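Local coordinates for tailspike protein (Acinetobacter phage vB_ApiP_P1, PDB 6E1R) that probably recognises and cleaves the capsular polysaccharide of its Acinetobacter host, as a trimeric hydrolase of the phage tail, at residues F195-F200 with F217-F222; F222-S227 with N255-K260; P517-S522 with F541-F546. All blocks are in the same frame, centred on the assembly; numbering follows the deposited sequence.

In the fold
From the N terminus the chain enters a right-handed parallel beta-helix, where interaction 1 closes one coil, pairing 195-200 with 217-222, two segments that each turn a corner between two short strands. Interaction 2 follows in series: it starts from Phe222, the residue it shares with interaction 1, and closes the next, longer coil against 255-260. Together they stack three successive rungs, and Cys220 O and Ile257 N probably form a hydrogen bond between them. Interaction 3 lies far along the spike, about 68 Å from interaction 1 between centres, where 517-522 and 541-546 join two antiparallel sheets of the C-terminal domain. None of the loops nests or crosses.

Interaction 1. Residues F195-F200 with F217-F222; sequences FDHCVF and FQKCDF
Phe200 and Phe222 stack one rung apart as an offset, parallel-displaced pair, their centroids 4.4 Å apart and their planes at 4°. Followed outward, Phe200 CB sits beside Asp221 O and Phe222 CD2; CG lies opposite CE2 and CD2 of the Phe222 ring, and CD1 comes to 3.4 Å from Phe222 CE2 while its rim also meets Asp221 O near the ring plane. CE1 passes over CZ and CE2 of Phe222; CZ and CD2 lie farther off, near CE2 only. Both rings leave the backbone alike, CG anti to the carbonyl carbon (chi1 -64° and -67°), which keeps them side by side. Phe195 and Phe217 repeat the theme at the other strand pair, but are slid apart and barely overlap, with Phe195 CD1 3.5 Å from Phe217 CE2.

Between the strand pairs the chain turns a corner, where Cys220 SG tucks against Phe195 CB at 3.6 Å. Four backbone bonds join the rungs, two at each strand pair: Gln218 N to Phe195 O and His197 N to Gln218 O, then Asp221 N to Cys198 O and Phe200 N to Asp221 O. Outside, Lys219 CB covers one face of the His197 imidazole as a CH-pi contact. Lys219 NZ reaches Ser193 O and Asp216 of the second subunit, and His197 NE2 meets Thr194 there, so this polar corner lies at a subunit interface. In-register parallel strands with like rings stacked inside the coil are characteristic of a parallel beta-helix, the fold of phage tailspikes.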
loop_
_atom_site.group_PDB
_atom_site.type_symbol
_atom_site.label_atom_id
_atom_site.label_comp_id
_atom_site.label_asym_id
_atom_site.label_seq_id
_atom_site.Cartn_x
_atom_site.Cartn_y
_atom_site.Cartn_z
ATOM N N PHE A 195 -8.784 8.553 -15.923
ATOM C CA PHE A 195 -7.968 8.423 -17.126
ATOM C C PHE A 195 -7.535 6.965 -17.230
ATOM O O PHE A 195 -6.619 6.527 -16.528
ATOM C CB PHE A 195 -6.777 9.375 -17.080
ATOM C CG PHE A 195 -7.165 10.825 -17.069
ATOM C CD1 PHE A 195 -7.441 11.474 -15.875
ATOM C CD2 PHE A 195 -7.273 11.536 -18.253
ATOM C CE1 PHE A 195 -7.803 12.808 -15.861
ATOM C CE2 PHE A 195 -7.638 12.871 -18.247
ATOM C CZ PHE A 195 -7.903 13.508 -17.049
ATOM N N ASP A 196 -8.202 6.214 -18.104
ATOM C CA ASP A 196 -7.977 4.780 -18.257
ATOM C C ASP A 196 -7.121 4.542 -19.495
ATOM O O ASP A 196 -7.591 4.715 -20.624
ATOM C CB ASP A 196 -9.307 4.036 -18.356
ATOM C CG ASP A 196 -9.134 2.530 -18.433
ATOM O OD1 ASP A 196 -8.002 2.041 -18.237
ATOM O OD2 ASP A 196 -10.137 1.833 -18.690
ATOM N N HIS A 197 -5.863 4.147 -19.277
ATOM C CA HIS A 197 -4.940 3.787 -20.356
ATOM C C HIS A 197 -4.794 4.910 -21.379
ATOM O O HIS A 197 -4.649 4.667 -22.579
ATOM C CB HIS A 197 -5.367 2.487 -21.043
ATOM C CG HIS A 197 -5.209 1.268 -20.189
ATOM N ND1 HIS A 197 -6.010 1.011 -19.098
ATOM C CD2 HIS A 197 -4.340 0.231 -20.269
ATOM C CE1 HIS A 197 -5.642 -0.129 -18.542
ATOM N NE2 HIS A 197 -4.631 -0.623 -19.234
ATOM N N CYS A 198 -4.822 6.153 -20.907
ATOM C CA CYS A 198 -4.619 7.289 -21.792
ATOM C C CYS A 198 -3.133 7.552 -21.979
ATOM O O CYS A 198 -2.347 7.474 -21.031
ATOM C CB CYS A 198 -5.316 8.536 -21.245
ATOM S SG CYS A 198 -7.124 8.436 -21.241
ATOM N N VAL A 199 -2.749 7.860 -23.213
ATOM C CA VAL A 199 -1.359 8.098 -23.574
ATOM C C VAL A 199 -1.186 9.579 -23.870
ATOM O O VAL A 199 -2.039 10.200 -24.515
ATOM C CB VAL A 199 -0.936 7.239 -24.781
ATOM C CG1 VAL A 199 0.524 7.482 -25.131
ATOM C CG2 VAL A 199 -1.186 5.767 -24.496
ATOM N N PHE A 200 -0.085 10.146 -23.387
ATOM C CA PHE A 200 0.229 11.557 -23.571
ATOM C C PHE A 200 1.545 11.646 -24.331
ATOM O O PHE A 200 2.610 11.348 -23.778
ATOM C CB PHE A 200 0.298 12.281 -22.227
ATOM C CG PHE A 200 -1.011 12.297 -21.487
ATOM C CD1 PHE A 200 -1.418 11.201 -20.742
ATOM C CD2 PHE A 200 -1.841 13.405 -21.547
ATOM C CE1 PHE A 200 -2.627 11.213 -20.067
ATOM C CE2 PHE A 200 -3.049 13.423 -20.874
ATOM C CZ PHE A 200 -3.442 12.326 -20.132
ATOM N N PHE A 217 -5.633 7.633 -12.266
ATOM C CA PHE A 217 -4.964 7.344 -13.527
ATOM C C PHE A 217 -4.631 5.860 -13.568
ATOM O O PHE A 217 -3.876 5.369 -12.721
ATOM C CB PHE A 217 -3.694 8.185 -13.683
ATOM C CG PHE A 217 -3.945 9.664 -13.785
ATOM C CD1 PHE A 217 -4.290 10.403 -12.664
ATOM C CD2 PHE A 217 -3.821 10.317 -14.999
ATOM C CE1 PHE A 217 -4.515 11.764 -12.756
ATOM C CE2 PHE A 217 -4.045 11.677 -15.096
ATOM C CZ PHE A 217 -4.393 12.401 -13.973
ATOM N N GLN A 218 -5.186 5.150 -14.547
ATOM C CA GLN A 218 -5.036 3.701 -14.651
ATOM C C GLN A 218 -4.129 3.384 -15.836
ATOM O O GLN A 218 -4.569 3.392 -16.989
ATOM C CB GLN A 218 -6.395 3.022 -14.785
ATOM C CG GLN A 218 -7.308 3.245 -13.591
ATOM C CD GLN A 218 -6.777 2.604 -12.322
ATOM O OE1 GLN A 218 -5.947 1.695 -12.371
ATOM N NE2 GLN A 218 -7.253 3.078 -11.178
ATOM N N LYS A 219 -2.865 3.094 -15.532
ATOM C CA LYS A 219 -1.856 2.705 -16.518
ATOM C C LYS A 219 -1.790 3.705 -17.670
ATOM O O LYS A 219 -1.868 3.352 -18.850
ATOM C CB LYS A 219 -2.089 1.283 -17.029
ATOM C CG LYS A 219 -0.834 0.682 -17.644
ATOM C CD LYS A 219 -0.865 -0.827 -17.654
ATOM C CE LYS A 219 0.492 -1.391 -18.042
ATOM N NZ LYS A 219 0.589 -2.850 -17.773
ATOM N N CYS A 220 -1.660 4.976 -17.313
ATOM C CA CYS A 220 -1.448 6.005 -18.312
ATOM C C CYS A 220 0.037 6.101 -18.638
ATOM O O CYS A 220 0.895 5.598 -17.907
ATOM C CB CYS A 220 -1.976 7.352 -17.821
ATOM S SG CYS A 220 -3.765 7.397 -17.587
ATOM N N ASP A 221 0.340 6.750 -19.757
ATOM C CA ASP A 221 1.716 6.906 -20.203
ATOM C C ASP A 221 1.974 8.373 -20.509
ATOM O O ASP A 221 1.182 9.015 -21.205
ATOM C CB ASP A 221 2.005 6.038 -21.431
ATOM C CG ASP A 221 3.473 6.031 -21.806
ATOM O OD1 ASP A 221 4.001 7.104 -22.166
ATOM O OD2 ASP A 221 4.101 4.954 -21.730
ATOM N N PHE A 222 3.088 8.892 -19.995
ATOM C CA PHE A 222 3.466 10.292 -20.166
ATOM C C PHE A 222 4.863 10.350 -20.777
ATOM O O PHE A 222 5.863 10.161 -20.078
ATOM C CB PHE A 222 3.424 11.040 -18.836
ATOM C CG PHE A 222 2.044 11.193 -18.262
ATOM C CD1 PHE A 222 1.472 10.179 -17.512
ATOM C CD2 PHE A 222 1.324 12.359 -18.460
ATOM C CE1 PHE A 222 0.206 10.321 -16.976
ATOM C CE2 PHE A 222 0.057 12.508 -17.927
ATOM C CZ PHE A 222 -0.503 11.488 -17.185
#

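Interaction 2. Residues F222-S227 with N255-K260; sequences FGTYMS and NCIFRK
Phe222 and Phe258 lie side by side and point the same way, yet their rings are more slipped than stacked: the planes are 7° apart, the centroids 4.9 Å, and Phe258 CE2 lies over a face of the Phe222 ring, 3.5 Å from Phe222 CD1. Both put CG anti to the carbonyl carbon (chi1 -67° and -58°), and nearly equal second torsions keep the planes aligned. Phe222 carries Phe200 on its other neighbouring rung, so the stack continues through it.

Two backbone bonds hold this parallel pairing, Phe222 N to Ile257 O at 2.9 Å and Arg259 N to Phe222 O at 3.1 Å. Beyond Phe222 the chain bends away at Gly223, which with its positive phi turns the backbone close beside Arg259 O.

Thr224 and Arg259 then meet outside the coil. The arginine is extended from CG to NE, which carries its guanidinium past the threonine; NH1 gives a weak hydrogen bond to Thr224 OG1 at 3.3 Å, with the hydroxyl at the edge of the group and near its plane. Thr224 CG2, the methyl anti to the backbone N, touches Arg259 NH1 at 3.6 Å. Ile257 CG2 sits over one guanidinium face, toward its rim. The stronger partner of Thr224 OG1 is Asp221, and Arg259 NH2 is paired with Glu284 of the following rung, so charge and hydroxyl form a small polar cluster on the side facing Gln192 of the second subunit. Rings stacked inside in-register parallel rungs are characteristic of the right-handed parallel beta-helix.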
loop_
_atom_site.group_PDB
_atom_site.type_symbol
_atom_site.label_atom_id
_atom_site.label_comp_id
_atom_site.label_asym_id
_atom_site.label_seq_id
_atom_site.Cartn_x
_atom_site.Cartn_y
_atom_site.Cartn_z
ATOM N N PHE A 222 3.088 8.892 -19.995
ATOM C CA PHE A 222 3.466 10.292 -20.166
ATOM C C PHE A 222 4.863 10.350 -20.777
ATOM O O PHE A 222 5.863 10.161 -20.078
ATOM C CB PHE A 222 3.424 11.040 -18.836
ATOM C CG PHE A 222 2.044 11.193 -18.262
ATOM C CD1 PHE A 222 1.472 10.179 -17.512
ATOM C CD2 PHE A 222 1.324 12.359 -18.460
ATOM C CE1 PHE A 222 0.206 10.321 -16.976
ATOM C CE2 PHE A 222 0.057 12.508 -17.927
ATOM C CZ PHE A 222 -0.503 11.488 -17.185
ATOM N N GLY A 223 4.926 10.603 -22.081
ATOM C CA GLY A 223 6.166 10.947 -22.745
ATOM C C GLY A 223 7.032 9.801 -23.216
ATOM O O GLY A 223 8.187 10.041 -23.588
ATOM N N THR A 224 6.522 8.569 -23.236
ATOM C CA THR A 224 7.325 7.466 -23.758
ATOM C C THR A 224 7.463 7.573 -25.269
ATOM O O THR A 224 8.567 7.458 -25.815
ATOM C CB THR A 224 6.713 6.120 -23.368
ATOM O OG1 THR A 224 6.598 6.039 -21.943
ATOM C CG2 THR A 224 7.587 4.975 -23.862
ATOM N N TYR A 225 6.351 7.798 -25.961
ATOM C CA TYR A 225 6.325 7.887 -27.411
ATOM C C TYR A 225 6.274 9.349 -27.837
ATOM O O TYR A 225 5.739 10.205 -27.129
ATOM C CB TYR A 225 5.127 7.126 -27.982
ATOM C CG TYR A 225 5.071 5.682 -27.543
ATOM C CD1 TYR A 225 5.759 4.698 -28.240
ATOM C CD2 TYR A 225 4.339 5.303 -26.425
ATOM C CE1 TYR A 225 5.715 3.374 -27.840
ATOM C CE2 TYR A 225 4.290 3.983 -26.016
ATOM C CZ TYR A 225 4.979 3.023 -26.728
ATOM O OH TYR A 225 4.932 1.708 -26.327
HETATM N N MSE A 226 6.844 9.626 -29.004
HETATM C CA MSE A 226 6.947 10.993 -29.497
HETATM C C MSE A 226 6.675 11.054 -30.997
HETATM O O MSE A 226 7.498 10.615 -31.801
HETATM C CB MSE A 226 8.332 11.561 -29.184
HETATM C CG MSE A 226 8.433 13.073 -29.285
HETATM SE SE MSE A 226 10.289 13.675 -29.284
HETATM C CE MSE A 226 10.242 14.848 -27.739
ATOM N N SER A 227 5.516 11.602 -31.371
ATOM C CA SER A 227 5.143 11.644 -32.783
ATOM C C SER A 227 6.005 12.639 -33.551
ATOM O O SER A 227 6.502 12.333 -34.640
ATOM C CB SER A 227 3.660 11.988 -32.922
ATOM O OG SER A 227 3.403 13.317 -32.505
ATOM N N ASN A 255 0.251 2.238 -11.804
ATOM C CA ASN A 255 1.010 1.637 -12.905
ATOM C C ASN A 255 1.260 2.621 -14.046
ATOM O O ASN A 255 1.408 2.219 -15.203
ATOM C CB ASN A 255 0.314 0.379 -13.435
ATOM C CG ASN A 255 -0.041 -0.597 -12.333
ATOM O OD1 ASN A 255 0.791 -1.399 -11.905
ATOM N ND2 ASN A 255 -1.282 -0.537 -11.867
ATOM N N CYS A 256 1.306 3.912 -13.741
ATOM C CA CYS A 256 1.581 4.902 -14.767
ATOM C C CYS A 256 3.081 4.997 -15.028
ATOM O O CYS A 256 3.910 4.609 -14.201
ATOM C CB CYS A 256 1.023 6.266 -14.365
ATOM S SG CYS A 256 -0.774 6.296 -14.227
ATOM N N ILE A 257 3.425 5.526 -16.200
ATOM C CA ILE A 257 4.808 5.604 -16.652
ATOM C C ILE A 257 5.125 7.050 -17.008
ATOM O O ILE A 257 4.360 7.698 -17.731
ATOM C CB ILE A 257 5.072 4.680 -17.855
ATOM C CG1 ILE A 257 4.749 3.229 -17.495
ATOM C CG2 ILE A 257 6.515 4.803 -18.312
ATOM C CD1 ILE A 257 4.660 2.308 -18.691
ATOM N N PHE A 258 6.255 7.548 -16.507
ATOM C CA PHE A 258 6.719 8.906 -16.775
ATOM C C PHE A 258 8.144 8.823 -17.305
ATOM O O PHE A 258 9.076 8.551 -16.542
ATOM C CB PHE A 258 6.660 9.771 -15.515
ATOM C CG PHE A 258 5.292 9.865 -14.901
ATOM C CD1 PHE A 258 4.833 8.882 -14.038
ATOM C CD2 PHE A 258 4.469 10.946 -15.173
ATOM C CE1 PHE A 258 3.576 8.968 -13.469
ATOM C CE2 PHE A 258 3.211 11.039 -14.606
ATOM C CZ PHE A 258 2.765 10.049 -13.752
ATOM N N ARG A 259 8.314 9.049 -18.609
ATOM C CA ARG A 259 9.609 8.941 -19.265
ATOM C C ARG A 259 9.917 10.204 -20.059
ATOM O O ARG A 259 9.014 10.877 -20.563
ATOM C CB ARG A 259 9.683 7.733 -20.213
ATOM C CG ARG A 259 9.683 6.380 -19.535
ATOM C CD ARG A 259 10.009 5.305 -20.558
ATOM N NE ARG A 259 10.105 3.979 -19.962
ATOM C CZ ARG A 259 9.163 3.048 -20.053
ATOM N NH1 ARG A 259 8.050 3.288 -20.733
ATOM N NH2 ARG A 259 9.341 1.870 -19.473
ATOM N N LYS A 260 11.213 10.516 -20.147
ATOM C CA LYS A 260 11.749 11.495 -21.096
ATOM C C LYS A 260 11.210 12.902 -20.845
ATOM O O LYS A 260 10.848 13.617 -21.779
ATOM C CB LYS A 260 11.461 11.075 -22.539
ATOM C CG LYS A 260 11.984 9.710 -22.937
ATOM C CD LYS A 260 13.494 9.649 -22.888
ATOM C CE LYS A 260 13.979 8.238 -23.211
ATOM N NZ LYS A 260 13.578 7.809 -24.589
#

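Interaction 3. Residues P517-S522 with F541-F546; sequences PSFTWS and FAMEVF
Phe541 opens the second segment with its ring face turned to the other strand: Phe519 drives its edge onto it, CZ lying 3.6 Å from Phe541 CG. The two planes stand at 87° and the centroids are 5.1 Å apart, a T-shaped pair. On the same ring, Phe541 CE2 meets Pro517 CA at 3.6 Å, an oblique approach, so the proline and Phe519 come from the same side of the ring. Phe474 adds a further edge-to-face partner.

Two residues on, the chain brings in Met543, a selenomethionine. It bends at chi2 (68°), and the bend swings its terminal methyl over a face of the Phe519 ring: CE lies 3.6 Å from the centroid as a CH-pi contact, while SE stands obliquely in a longer Met-aromatic contact. Here the two antiparallel sheets of the C-terminal domain pack face to face, strand 519-523 from one and strand 539-548 from the other, in a beta-sandwich-like core; their short segments cross at 50° with axes 12.2 Å apart. No hydrogen bond passes between them.

Nearer the backbone, Met543 CG touches the edge of the Trp521 indole, Trp521 CH2 to Met543 CG 3.7 Å, the two side chains coming from opposite directions. One face of that indole is covered by Phe519 CB, and Val470 and Ala531 pack against both Trp521 and Met543.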
loop_
_atom_site.group_PDB
_atom_site.type_symbol
_atom_site.label_atom_id
_atom_site.label_comp_id
_atom_site.label_asym_id
_atom_site.label_seq_id
_atom_site.Cartn_x
_atom_site.Cartn_y
_atom_site.Cartn_z
ATOM N N PRO A 517 41.418 18.877 36.273
ATOM C CA PRO A 517 39.971 18.948 36.576
ATOM C C PRO A 517 39.638 18.402 37.960
ATOM O O PRO A 517 38.963 17.380 38.130
ATOM C CB PRO A 517 39.362 18.111 35.448
ATOM C CG PRO A 517 40.409 17.088 35.158
ATOM C CD PRO A 517 41.736 17.774 35.352
ATOM N N SER A 518 40.111 19.104 38.986
ATOM C CA SER A 518 39.979 18.671 40.372
ATOM C C SER A 518 38.889 19.487 41.055
ATOM O O SER A 518 38.998 20.715 41.151
ATOM C CB SER A 518 41.307 18.822 41.109
ATOM O OG SER A 518 42.364 18.240 40.366
ATOM N N PHE A 519 37.847 18.810 41.536
ATOM C CA PHE A 519 36.698 19.506 42.099
ATOM C C PHE A 519 36.113 18.708 43.255
ATOM O O PHE A 519 36.160 17.474 43.270
ATOM C CB PHE A 519 35.621 19.756 41.035
ATOM C CG PHE A 519 36.137 20.448 39.808
ATOM C CD1 PHE A 519 36.342 21.816 39.803
ATOM C CD2 PHE A 519 36.431 19.727 38.663
ATOM C CE1 PHE A 519 36.826 22.455 38.677
ATOM C CE2 PHE A 519 36.912 20.359 37.535
ATOM C CZ PHE A 519 37.109 21.725 37.542
ATOM N N THR A 520 35.557 19.434 44.222
ATOM C CA THR A 520 34.749 18.866 45.292
ATOM C C THR A 520 33.287 19.205 45.031
ATOM O O THR A 520 32.968 20.318 44.603
ATOM C CB THR A 520 35.186 19.404 46.659
ATOM O OG1 THR A 520 36.564 19.077 46.883
ATOM C CG2 THR A 520 34.344 18.801 47.774
ATOM N N TRP A 521 32.403 18.247 45.295
ATOM C CA TRP A 521 31.021 18.311 44.843
ATOM C C TRP A 521 30.061 18.542 46.002
ATOM O O TRP A 521 30.223 17.972 47.085
ATOM C CB TRP A 521 30.651 17.031 44.094
ATOM C CG TRP A 521 31.534 16.812 42.916
ATOM C CD1 TRP A 521 32.685 16.079 42.876
ATOM C CD2 TRP A 521 31.360 17.360 41.606
ATOM N NE1 TRP A 521 33.231 16.127 41.617
ATOM C CE2 TRP A 521 32.435 16.906 40.818
ATOM C CE3 TRP A 521 30.394 18.183 41.021
ATOM C CZ2 TRP A 521 32.572 17.251 39.476
ATOM C CZ3 TRP A 521 30.531 18.523 39.689
ATOM C CH2 TRP A 521 31.612 18.060 38.932
ATOM N N SER A 522 29.062 19.386 45.756
ATOM C CA SER A 522 28.043 19.714 46.742
ATOM C C SER A 522 26.731 19.968 46.015
ATOM O O SER A 522 26.667 19.973 44.783
ATOM C CB SER A 522 28.442 20.934 47.578
ATOM O OG SER A 522 28.589 22.081 46.759
ATOM N N PHE A 541 36.617 24.524 32.179
ATOM C CA PHE A 541 36.455 23.080 32.228
ATOM C C PHE A 541 35.079 22.707 31.690
ATOM O O PHE A 541 34.218 23.563 31.468
ATOM C CB PHE A 541 36.640 22.547 33.656
ATOM C CG PHE A 541 38.016 22.780 34.217
ATOM C CD1 PHE A 541 38.344 23.992 34.805
ATOM C CD2 PHE A 541 38.979 21.785 34.161
ATOM C CE1 PHE A 541 39.608 24.209 35.319
ATOM C CE2 PHE A 541 40.244 21.996 34.675
ATOM C CZ PHE A 541 40.560 23.209 35.255
ATOM N N ALA A 542 34.880 21.408 31.473
ATOM C CA ALA A 542 33.615 20.894 30.966
ATOM C C ALA A 542 33.311 19.563 31.634
ATOM O O ALA A 542 34.173 18.680 31.685
ATOM C CB ALA A 542 33.654 20.728 29.443
HETATM N N MSE A 543 32.089 19.421 32.137
HETATM C CA MSE A 543 31.673 18.193 32.804
HETATM C C MSE A 543 30.711 17.375 31.950
HETATM O O MSE A 543 29.978 17.916 31.120
HETATM C CB MSE A 543 31.013 18.505 34.152
HETATM C CG MSE A 543 31.978 18.805 35.289
HETATM SE SE MSE A 543 32.951 20.480 35.071
HETATM C CE MSE A 543 33.491 20.751 36.921
ATOM N N GLU A 544 30.724 16.062 32.165
ATOM C CA GLU A 544 29.765 15.147 31.558
ATOM C C GLU A 544 29.209 14.259 32.658
ATOM O O GLU A 544 29.963 13.522 33.302
ATOM C CB GLU A 544 30.412 14.305 30.455
ATOM C CG GLU A 544 30.772 15.095 29.212
ATOM C CD GLU A 544 31.502 14.267 28.172
ATOM O OE1 GLU A 544 32.587 13.733 28.485
ATOM O OE2 GLU A 544 30.988 14.149 27.039
ATOM N N VAL A 545 27.899 14.331 32.875
ATOM C CA VAL A 545 27.247 13.644 33.983
ATOM C C VAL A 545 26.426 12.487 33.432
ATOM O O VAL A 545 25.712 12.636 32.433
ATOM C CB VAL A 545 26.365 14.609 34.800
ATOM C CG1 VAL A 545 25.773 13.902 36.010
ATOM C CG2 VAL A 545 27.171 15.826 35.231
ATOM N N PHE A 546 26.525 11.335 34.092
ATOM C CA PHE A 546 25.762 10.137 33.752
ATOM C C PHE A 546 25.012 9.710 35.006
ATOM O O PHE A 546 25.633 9.309 35.996
ATOM C CB PHE A 546 26.674 9.013 33.254
ATOM C CG PHE A 546 27.558 9.401 32.100
ATOM C CD1 PHE A 546 28.745 10.085 32.315
ATOM C CD2 PHE A 546 27.209 9.069 30.800
ATOM C CE1 PHE A 546 29.561 10.438 31.256
ATOM C CE2 PHE A 546 28.022 9.419 29.736
ATOM C CZ PHE A 546 29.199 10.104 29.964
#